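Local coordinates for dual function macrocyclase-peptidase POPB (Galerina marginata, PDB 5N4B), which cleaves peptides after proline and also macrocyclises peptide substrates in the biosynthesis of the amanitin toxins, as a monomeric serine peptidase of the prolyl oligopeptidase family, at residues Ser195-Ile207 with Lys213-Arg225. The protein carries 1 engineered substitution. Sequence-based numbering, arbitrary orientation.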
ATOM      1  N   SER A 195       5.383  -4.680 -31.105  1.00 23.17           N
ATOM      2  CA  SER A 195       6.279  -3.534 -31.016  1.00 25.88           C
ATOM      3  C   SER A 195       5.694  -2.391 -30.196  1.00 24.76           C
ATOM      4  O   SER A 195       6.418  -1.424 -29.911  1.00 28.25           O
ATOM      5  CB  SER A 195       6.642  -3.016 -32.408  1.00 27.49           C
ATOM      6  OG  SER A 195       5.447  -2.635 -33.030  1.00 33.28           O
ATOM      7  N   ASP A 196       4.420  -2.498 -29.787  1.00 22.91           N
ATOM      8  CA  ASP A 196       3.777  -1.464 -28.976  1.00 22.21           C
ATOM      9  C   ASP A 196       4.645  -1.122 -27.773  1.00 21.38           C
ATOM     10  O   ASP A 196       5.078  -2.013 -27.054  1.00 21.35           O
ATOM     11  CB  ASP A 196       2.454  -1.986 -28.434  1.00 20.83           C
ATOM     12  CG  ASP A 196       1.450  -2.374 -29.520  1.00 23.81           C
ATOM     13  OD1 ASP A 196       1.857  -2.935 -30.559  1.00 26.01           O
ATOM     14  OD2 ASP A 196       0.226  -2.164 -29.299  1.00 22.95           O
ATOM     15  N   GLU A 197       4.853   0.164 -27.515  1.00 19.20           N
ATOM     16  CA  GLU A 197       5.597   0.611 -26.348  1.00 18.76           C
ATOM     17  C   GLU A 197       4.928   1.871 -25.819  1.00 20.37           C
ATOM     18  O   GLU A 197       5.034   2.944 -26.415  1.00 21.59           O
ATOM     19  CB  GLU A 197       7.061   0.857 -26.705  1.00 20.94           C
ATOM     20  CG  GLU A 197       7.877   1.304 -25.514  1.00 21.46           C
ATOM     21  CD  GLU A 197       9.371   1.312 -25.795  1.00 40.56           C
ATOM     22  OE1 GLU A 197       9.778   2.059 -26.715  1.00 42.36           O
ATOM     23  OE2 GLU A 197      10.112   0.524 -25.152  1.00 34.86           O
ATOM     24  N   VAL A 198       4.219   1.746 -24.719  1.00 16.92           N
ATOM     25  CA  VAL A 198       3.386   2.816 -24.201  1.00 17.10           C
ATOM     26  C   VAL A 198       4.102   3.434 -22.992  1.00 16.00           C
ATOM     27  O   VAL A 198       4.035   2.907 -21.873  1.00 14.95           O
ATOM     28  CB  VAL A 198       1.991   2.279 -23.868  1.00 15.23           C
ATOM     29  CG1 VAL A 198       1.127   3.343 -23.279  1.00 18.29           C
ATOM     30  CG2 VAL A 198       1.348   1.699 -25.114  1.00 18.10           C
ATOM     31  N   LYS A 199       4.818   4.520 -23.206  1.00 17.36           N
ATOM     32  CA  LYS A 199       5.678   5.139 -22.210  1.00 16.64           C
ATOM     33  C   LYS A 199       4.906   6.139 -21.356  1.00 15.91           C
ATOM     34  O   LYS A 199       3.779   6.573 -21.669  1.00 17.01           O
ATOM     35  CB  LYS A 199       6.835   5.855 -22.910  1.00 17.97           C
ATOM     36  CG  LYS A 199       7.797   4.844 -23.574  1.00 21.04           C
ATOM     37  CD  LYS A 199       8.956   5.536 -24.290  1.00 28.34           C
ATOM     38  CE  LYS A 199       9.859   6.308 -23.318  1.00 40.53           C
ATOM     39  NZ  LYS A 199      10.647   5.497 -22.350  1.00 51.34           N
ATOM     40  N   TRP A 200       5.537   6.505 -20.239  1.00 15.62           N
ATOM     41  CA  TRP A 200       5.125   7.616 -19.386  1.00 16.49           C
ATOM     42  C   TRP A 200       3.909   7.298 -18.534  1.00 15.13           C
ATOM     43  O   TRP A 200       3.211   8.176 -18.062  1.00 15.60           O
ATOM     44  CB  TRP A 200       4.927   8.926 -20.196  1.00 16.67           C
ATOM     45  CG  TRP A 200       6.132   9.212 -21.048  1.00 17.51           C
ATOM     46  CD1 TRP A 200       6.215   9.115 -22.405  1.00 21.17           C
ATOM     47  CD2 TRP A 200       7.414   9.591 -20.595  1.00 18.81           C
ATOM     48  NE1 TRP A 200       7.477   9.405 -22.817  1.00 22.19           N
ATOM     49  CE2 TRP A 200       8.245   9.691 -21.728  1.00 20.52           C
ATOM     50  CE3 TRP A 200       7.956   9.859 -19.335  1.00 25.19           C
ATOM     51  CZ2 TRP A 200       9.583  10.089 -21.644  1.00 24.24           C
ATOM     52  CZ3 TRP A 200       9.287  10.212 -19.252  1.00 26.32           C
ATOM     53  CH2 TRP A 200      10.084  10.332 -20.413  1.00 27.79           C
ATOM     54  N   PHE A 201       3.680   6.006 -18.284  1.00 14.90           N
ATOM     55  CA  PHE A 201       2.528   5.519 -17.548  1.00 12.41           C
ATOM     56  C   PHE A 201       2.779   5.620 -16.049  1.00 14.04           C
ATOM     57  O   PHE A 201       3.828   5.183 -15.536  1.00 14.65           O
ATOM     58  CB  PHE A 201       2.293   4.054 -17.945  1.00 12.52           C
ATOM     59  CG  PHE A 201       1.313   3.284 -17.069  1.00 12.40           C
ATOM     60  CD1 PHE A 201       0.038   3.719 -16.900  1.00 13.03           C
ATOM     61  CD2 PHE A 201       1.679   2.097 -16.468  1.00 13.74           C
ATOM     62  CE1 PHE A 201      -0.861   3.008 -16.087  1.00 15.12           C
ATOM     63  CE2 PHE A 201       0.791   1.371 -15.697  1.00 12.92           C
ATOM     64  CZ  PHE A 201      -0.476   1.816 -15.522  1.00 13.78           C
ATOM     65  N   LYS A 202       1.801   6.152 -15.319  1.00 12.70           N
ATOM     66  CA  LYS A 202       1.923   6.257 -13.881  1.00 14.28           C
ATOM     67  C   LYS A 202       0.574   6.588 -13.259  1.00 13.52           C
ATOM     68  O   LYS A 202      -0.216   7.330 -13.841  1.00 13.10           O
ATOM     69  CB  LYS A 202       2.923   7.374 -13.520  1.00 16.05           C
ATOM     70  CG  LYS A 202       3.558   7.321 -12.141  1.00 15.55           C
ATOM     71  CD  LYS A 202       4.587   8.432 -11.979  1.00 15.26           C
ATOM     72  CE  LYS A 202       5.383   8.228 -10.745  1.00 18.00           C
ATOM     73  NZ  LYS A 202       6.536   9.205 -10.671  1.00 20.65           N
ATOM     74  N   PHE A 203       0.334   6.036 -12.066  1.00 14.28           N
ATOM     75  CA  PHE A 203      -0.773   6.412 -11.168  1.00 14.16           C
ATOM     76  C   PHE A 203      -2.163   6.083 -11.703  1.00 14.86           C
ATOM     77  O   PHE A 203      -3.141   6.747 -11.337  1.00 14.68           O
ATOM     78  CB  PHE A 203      -0.694   7.883 -10.720  1.00 15.16           C
ATOM     79  CG  PHE A 203       0.539   8.241  -9.922  1.00 15.19           C
ATOM     80  CD1 PHE A 203       1.008   7.411  -8.935  1.00 15.54           C
ATOM     81  CD2 PHE A 203       1.205   9.426 -10.158  1.00 17.16           C
ATOM     82  CE1 PHE A 203       2.132   7.785  -8.196  1.00 17.29           C
ATOM     83  CE2 PHE A 203       2.318   9.800  -9.404  1.00 18.92           C
ATOM     84  CZ  PHE A 203       2.773   8.941  -8.437  1.00 19.66           C
ATOM     85  N   SER A 204      -2.308   5.063 -12.528  1.00 14.45           N
ATOM     86  CA  SER A 204      -3.634   4.525 -12.822  1.00 14.03           C
ATOM     87  C   SER A 204      -3.531   3.024 -13.040  1.00 14.09           C
ATOM     88  O   SER A 204      -2.448   2.453 -13.054  1.00 16.07           O
ATOM     89  CB  SER A 204      -4.309   5.204 -14.036  1.00 16.21           C
ATOM     90  OG  SER A 204      -3.887   4.651 -15.300  1.00 13.75           O
ATOM     91  N   THR A 205      -4.697   2.410 -13.170  1.00 14.31           N
ATOM     92  CA  THR A 205      -4.827   1.033 -13.626  1.00 17.53           C
ATOM     93  C   THR A 205      -4.748   0.985 -15.160  1.00 17.73           C
ATOM     94  O   THR A 205      -4.766   2.018 -15.837  1.00 15.11           O
ATOM     95  CB  THR A 205      -6.180   0.475 -13.136  1.00 15.44           C
ATOM     96  OG1 THR A 205      -7.222   1.396 -13.451  1.00 24.81           O
ATOM     97  CG2 THR A 205      -6.137   0.252 -11.623  1.00 25.44           C
ATOM     98  N   ILE A 206      -4.671  -0.234 -15.694  1.00 13.02           N
ATOM     99  CA  ILE A 206      -4.827  -0.500 -17.123  1.00 12.57           C
ATOM    100  C   ILE A 206      -6.237  -1.029 -17.317  1.00 11.91           C
ATOM    101  O   ILE A 206      -6.593  -2.069 -16.740  1.00 12.12           O
ATOM    102  CB  ILE A 206      -3.798  -1.529 -17.602  1.00 12.90           C
ATOM    103  CG1 ILE A 206      -2.369  -0.994 -17.459  1.00 12.73           C
ATOM    104  CG2 ILE A 206      -4.082  -1.991 -19.009  1.00 14.20           C
ATOM    105  CD1 ILE A 206      -1.313  -1.973 -17.657  1.00 18.41           C
ATOM    106  N   ILE A 207      -7.031  -0.351 -18.177  1.00 10.70           N
ATOM    107  CA  ILE A 207      -8.457  -0.655 -18.343  1.00 12.37           C
ATOM    108  C   ILE A 207      -8.745  -0.967 -19.807  1.00 12.58           C
ATOM    109  O   ILE A 207      -8.821  -0.073 -20.644  1.00 12.31           O
ATOM    110  CB  ILE A 207      -9.320   0.498 -17.839  1.00 12.12           C
ATOM    111  CG1 ILE A 207      -9.078   0.727 -16.349  1.00 12.75           C
ATOM    112  CG2 ILE A 207     -10.795   0.231 -18.096  1.00 16.39           C
ATOM    113  CD1 ILE A 207      -9.569  -0.360 -15.446  1.00 13.39           C
ATOM    114  N   LYS A 213      -9.922  -4.182 -28.081  1.00 18.18           N
ATOM    115  CA  LYS A 213      -9.124  -3.528 -29.107  1.00 19.24           C
ATOM    116  C   LYS A 213      -8.000  -2.690 -28.524  1.00 17.81           C
ATOM    117  O   LYS A 213      -7.065  -2.332 -29.239  1.00 18.81           O
ATOM    118  CB  LYS A 213     -10.036  -2.617 -29.955  1.00 22.28           C
ATOM    119  CG  LYS A 213     -11.101  -3.356 -30.748  1.00 26.51           C
ATOM    120  CD  LYS A 213     -11.901  -2.366 -31.575  1.00 38.89           C
ATOM    121  CE  LYS A 213     -12.852  -3.056 -32.557  1.00 43.62           C
ATOM    122  NZ  LYS A 213     -13.799  -2.019 -33.103  1.00 47.76           N
ATOM    123  N   GLY A 214      -8.095  -2.341 -27.253  1.00 16.55           N
ATOM    124  CA  GLY A 214      -7.137  -1.417 -26.677  1.00 14.31           C
ATOM    125  C   GLY A 214      -7.454  -1.216 -25.214  1.00 14.26           C
ATOM    126  O   GLY A 214      -8.409  -1.783 -24.676  1.00 13.44           O
ATOM    127  N   PHE A 215      -6.682  -0.330 -24.606  1.00 13.92           N
ATOM    128  CA  PHE A 215      -6.834  -0.053 -23.198  1.00 12.18           C
ATOM    129  C   PHE A 215      -6.563   1.390 -22.855  1.00 12.85           C
ATOM    130  O   PHE A 215      -5.814   2.100 -23.524  1.00 13.64           O
ATOM    131  CB  PHE A 215      -5.925  -0.958 -22.340  1.00 12.93           C
ATOM    132  CG  PHE A 215      -4.478  -0.936 -22.729  1.00 12.81           C
ATOM    133  CD1 PHE A 215      -3.646   0.073 -22.274  1.00 14.29           C
ATOM    134  CD2 PHE A 215      -3.945  -1.921 -23.535  1.00 13.80           C
ATOM    135  CE1 PHE A 215      -2.290   0.108 -22.646  1.00 16.12           C
ATOM    136  CE2 PHE A 215      -2.609  -1.870 -23.905  1.00 15.76           C
ATOM    137  CZ  PHE A 215      -1.806  -0.845 -23.472  1.00 14.99           C
ATOM    138  N   LEU A 216      -7.213   1.813 -21.802  1.00 12.32           N
ATOM    139  CA  LEU A 216      -6.997   3.134 -21.235  1.00 13.10           C
ATOM    140  C   LEU A 216      -5.917   3.064 -20.174  1.00 13.09           C
ATOM    141  O   LEU A 216      -5.814   2.080 -19.428  1.00 13.35           O
ATOM    142  CB  LEU A 216      -8.276   3.709 -20.608  1.00 14.01           C
ATOM    143  CG  LEU A 216      -9.369   3.978 -21.655  1.00 17.55           C
ATOM    144  CD1 LEU A 216     -10.388   2.895 -21.649  1.00 18.94           C
ATOM    145  CD2 LEU A 216      -9.961   5.279 -21.498  1.00 24.16           C
ATOM    146  N   TYR A 217      -5.145   4.136 -20.072  1.00 13.49           N
ATOM    147  CA  TYR A 217      -4.022   4.278 -19.153  1.00 11.59           C
ATOM    148  C   TYR A 217      -3.733   5.764 -18.966  1.00 13.39           C
ATOM    149  O   TYR A 217      -3.931   6.571 -19.878  1.00 13.28           O
ATOM    150  CB  TYR A 217      -2.792   3.551 -19.704  1.00 12.87           C
ATOM    151  CG  TYR A 217      -2.184   4.227 -20.900  1.00 13.32           C
ATOM    152  CD1 TYR A 217      -2.745   4.113 -22.178  1.00 14.99           C
ATOM    153  CD2 TYR A 217      -1.119   5.064 -20.736  1.00 14.83           C
ATOM    154  CE1 TYR A 217      -2.215   4.794 -23.244  1.00 14.26           C
ATOM    155  CE2 TYR A 217      -0.591   5.768 -21.805  1.00 15.31           C
ATOM    156  CZ  TYR A 217      -1.154   5.648 -23.048  1.00 15.03           C
ATOM    157  OH  TYR A 217      -0.628   6.378 -24.122  1.00 17.40           O
ATOM    158  N   GLN A 218      -3.239   6.114 -17.781  1.00 12.67           N
ATOM    159  CA  GLN A 218      -2.844   7.484 -17.485  1.00 12.59           C
ATOM    160  C   GLN A 218      -1.371   7.674 -17.810  1.00 13.64           C
ATOM    161  O   GLN A 218      -0.516   6.874 -17.410  1.00 15.41           O
ATOM    162  CB  GLN A 218      -3.098   7.833 -16.037  1.00 11.68           C
ATOM    163  CG  GLN A 218      -2.657   9.271 -15.719  1.00 12.91           C
ATOM    164  CD  GLN A 218      -3.169   9.686 -14.383  1.00 14.40           C
ATOM    165  OE1 GLN A 218      -4.084  10.490 -14.295  1.00 14.43           O
ATOM    166  NE2 GLN A 218      -2.646   9.090 -13.316  1.00 15.10           N
ATOM    167  N   ARG A 219      -1.069   8.741 -18.513  1.00 14.37           N
ATOM    168  CA  ARG A 219       0.322   9.063 -18.737  1.00 17.70           C
ATOM    169  C   ARG A 219       0.604  10.543 -18.531  1.00 17.23           C
ATOM    170  O   ARG A 219      -0.288  11.376 -18.373  1.00 19.11           O
ATOM    171  CB  ARG A 219       0.806   8.654 -20.098  1.00 20.87           C
ATOM    172  CG  ARG A 219      -0.014   9.346 -21.144  1.00 20.10           C
ATOM    173  CD  ARG A 219       0.736   9.490 -22.414  1.00 25.35           C
ATOM    174  NE  ARG A 219       1.922  10.341 -22.311  1.00 23.84           N
ATOM    175  CZ  ARG A 219       2.690  10.610 -23.347  1.00 26.96           C
ATOM    176  NH1 ARG A 219       2.391  10.096 -24.540  1.00 29.47           N
ATOM    177  NH2 ARG A 219       3.738  11.383 -23.167  1.00 22.00           N
ATOM    178  N   TYR A 220       1.861  10.835 -18.493  1.00 16.25           N
ATOM    179  CA  TYR A 220       2.383  12.162 -18.242  1.00 17.25           C
ATOM    180  C   TYR A 220       3.146  12.690 -19.438  1.00 18.11           C
ATOM    181  O   TYR A 220       3.487  11.917 -20.338  1.00 19.74           O
ATOM    182  CB  TYR A 220       3.252  12.130 -17.002  1.00 18.69           C
ATOM    183  CG  TYR A 220       2.398  12.023 -15.765  1.00 16.32           C
ATOM    184  CD1 TYR A 220       1.926  13.172 -15.132  1.00 17.99           C
ATOM    185  CD2 TYR A 220       1.974  10.795 -15.285  1.00 15.18           C
ATOM    186  CE1 TYR A 220       1.133  13.104 -14.005  1.00 17.18           C
ATOM    187  CE2 TYR A 220       1.159  10.732 -14.164  1.00 16.19           C
ATOM    188  CZ  TYR A 220       0.753  11.884 -13.546  1.00 16.51           C
ATOM    189  OH  TYR A 220      -0.074  11.772 -12.421  1.00 17.14           O
ATOM    190  N   PRO A 221       3.445  13.988 -19.482  1.00 19.50           N
ATOM    191  CA  PRO A 221       4.214  14.511 -20.605  1.00 21.97           C
ATOM    192  C   PRO A 221       5.579  13.868 -20.661  1.00 22.32           C
ATOM    193  O   PRO A 221       6.194  13.598 -19.619  1.00 23.52           O
ATOM    194  CB  PRO A 221       4.313  16.005 -20.300  1.00 24.28           C
ATOM    195  CG  PRO A 221       3.068  16.291 -19.457  1.00 23.50           C
ATOM    196  CD  PRO A 221       2.912  15.051 -18.616  1.00 19.97           C
ATOM    197  N   ALA A 222       6.042  13.632 -21.894  1.00 24.77           N
ATOM    198  CA  ALA A 222       7.401  13.138 -22.081  1.00 23.57           C
ATOM    199  C   ALA A 222       8.357  14.214 -21.610  1.00 28.59           C
ATOM    200  O   ALA A 222       8.073  15.403 -21.738  1.00 32.84           O
ATOM    201  CB  ALA A 222       7.649  12.817 -23.559  1.00 28.17           C
ATOM    202  N   ARG A 223       9.451  13.788 -20.994  1.00 29.23           N
ATOM    203  CA  ARG A 223      10.450  14.715 -20.500  1.00 39.37           C
ATOM    204  C   ARG A 223      11.809  14.203 -20.947  1.00 33.91           C
ATOM    205  O   ARG A 223      12.139  13.030 -20.731  1.00 32.54           O
ATOM    206  CB  ARG A 223      10.354  14.829 -18.963  1.00 46.93           C
ATOM    207  CG  ARG A 223       9.004  15.461 -18.509  1.00 57.18           C
ATOM    208  CD  ARG A 223       8.876  15.612 -16.989  1.00 65.50           C
ATOM    209  NE  ARG A 223       7.558  16.079 -16.522  1.00 72.86           N
ATOM    210  CZ  ARG A 223       6.514  15.291 -16.228  1.00 70.81           C
ATOM    211  NH1 ARG A 223       6.609  13.976 -16.389  1.00 62.11           N
ATOM    212  NH2 ARG A 223       5.364  15.822 -15.774  1.00 58.99           N
ATOM    213  N   GLU A 224      12.597  15.088 -21.554  1.00 29.40           N
ATOM    214  CA  GLU A 224      13.990  14.750 -21.783  1.00 28.96           C
ATOM    215  C   GLU A 224      14.747  14.769 -20.450  1.00 33.08           C
ATOM    216  O   GLU A 224      14.267  15.313 -19.444  1.00 33.50           O
ATOM    217  CB  GLU A 224      14.619  15.748 -22.756  1.00 37.56           C
ATOM    218  CG  GLU A 224      13.935  15.783 -24.144  1.00 36.90           C
ATOM    219  CD  GLU A 224      14.260  14.556 -25.009  1.00 47.51           C
ATOM    220  OE1 GLU A 224      15.415  14.059 -24.978  1.00 44.39           O
ATOM    221  OE2 GLU A 224      13.350  14.088 -25.729  1.00 48.45           O
ATOM    222  N   ARG A 225      15.944  14.193 -20.457  1.00 31.59           N
ATOM    223  CA  ARG A 225      16.713  13.964 -19.225  1.00 31.47           C
ATOM    224  C   ARG A 225      16.897  15.221 -18.368  1.00 30.46           C
ATOM    225  O   ARG A 225      16.769  15.164 -17.139  1.00 34.23           O
ATOM    226  CB  ARG A 225      18.064  13.361 -19.605  1.00 38.05           C
ATOM    227  CG  ARG A 225      19.150  13.407 -18.528  1.00 47.88           C
ATOM    228  CD  ARG A 225      18.901  12.535 -17.313  1.00 53.98           C
ATOM    229  NE  ARG A 225      19.994  12.733 -16.348  1.00 61.79           N
ATOM    230  CZ  ARG A 225      20.051  13.731 -15.463  1.00 64.46           C
ATOM    231  NH1 ARG A 225      19.054  14.609 -15.367  1.00 63.02           N
ATOM    232  NH2 ARG A 225      21.102  13.846 -14.652  1.00 64.48           N
TER
HETATM  233  O   HOH W   1      -6.896   3.606 -16.990  1.00 21.35           O
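Ser-204 OG takes the backbone N-H of Gln-218 (N to OG 3.0 Å) and donates its own hydrogen to Thr-205 O (OG to O 2.8 Å). Its chi1 of 83°, with OG between the backbone N and the carbonyl carbon, sets the hydroxyl in this double role. The contact is the passage between two blades of the seven-bladed beta-propeller: strand 198-201 is outermost in one blade, and the chain then crosses to strand 207-208, innermost in the next, where strand 214-219 pairs with it. Ile-207 and Leu-216 form an antiparallel hydrogen-bonded pair with two backbone hydrogen bonds, the shorter from Leu-216 N to Ile-207 O at 2.7 Å. Along the crossing, the extended side chain of Gln-218 brings its amide edge-on to Lys-202 O, which lies in the amide plane: NE2 donates in the carbonyl plane onto a lone pair, nearly straight at 171° (NE2 to O 3.0 Å). Gln-218 OE1 turns instead to Tyr-263 N in the following blade. Lys-202 NZ forms a salt bridge with Asp-232 and a hydrogen bond to Asp-168 O, and its side chain comes within about 4 Å of that of catalytic His-699, placing the crossing beside the active site. Val-198 CG1 makes a CH-pi contact over the Tyr-217 ring face, 3.5 Å from the centroid. At the far end Tyr-220 N hydrogen-bonds to Trp-200 O, and Ala-222 CA rests over the five-membered ring of Trp-200. The Arg-219 guanidinium, tilted 21° from that indole, brings NH2 to 3.4 Å from Trp-200 CD1, while its NE and NH2 both hold Tyr-220 O.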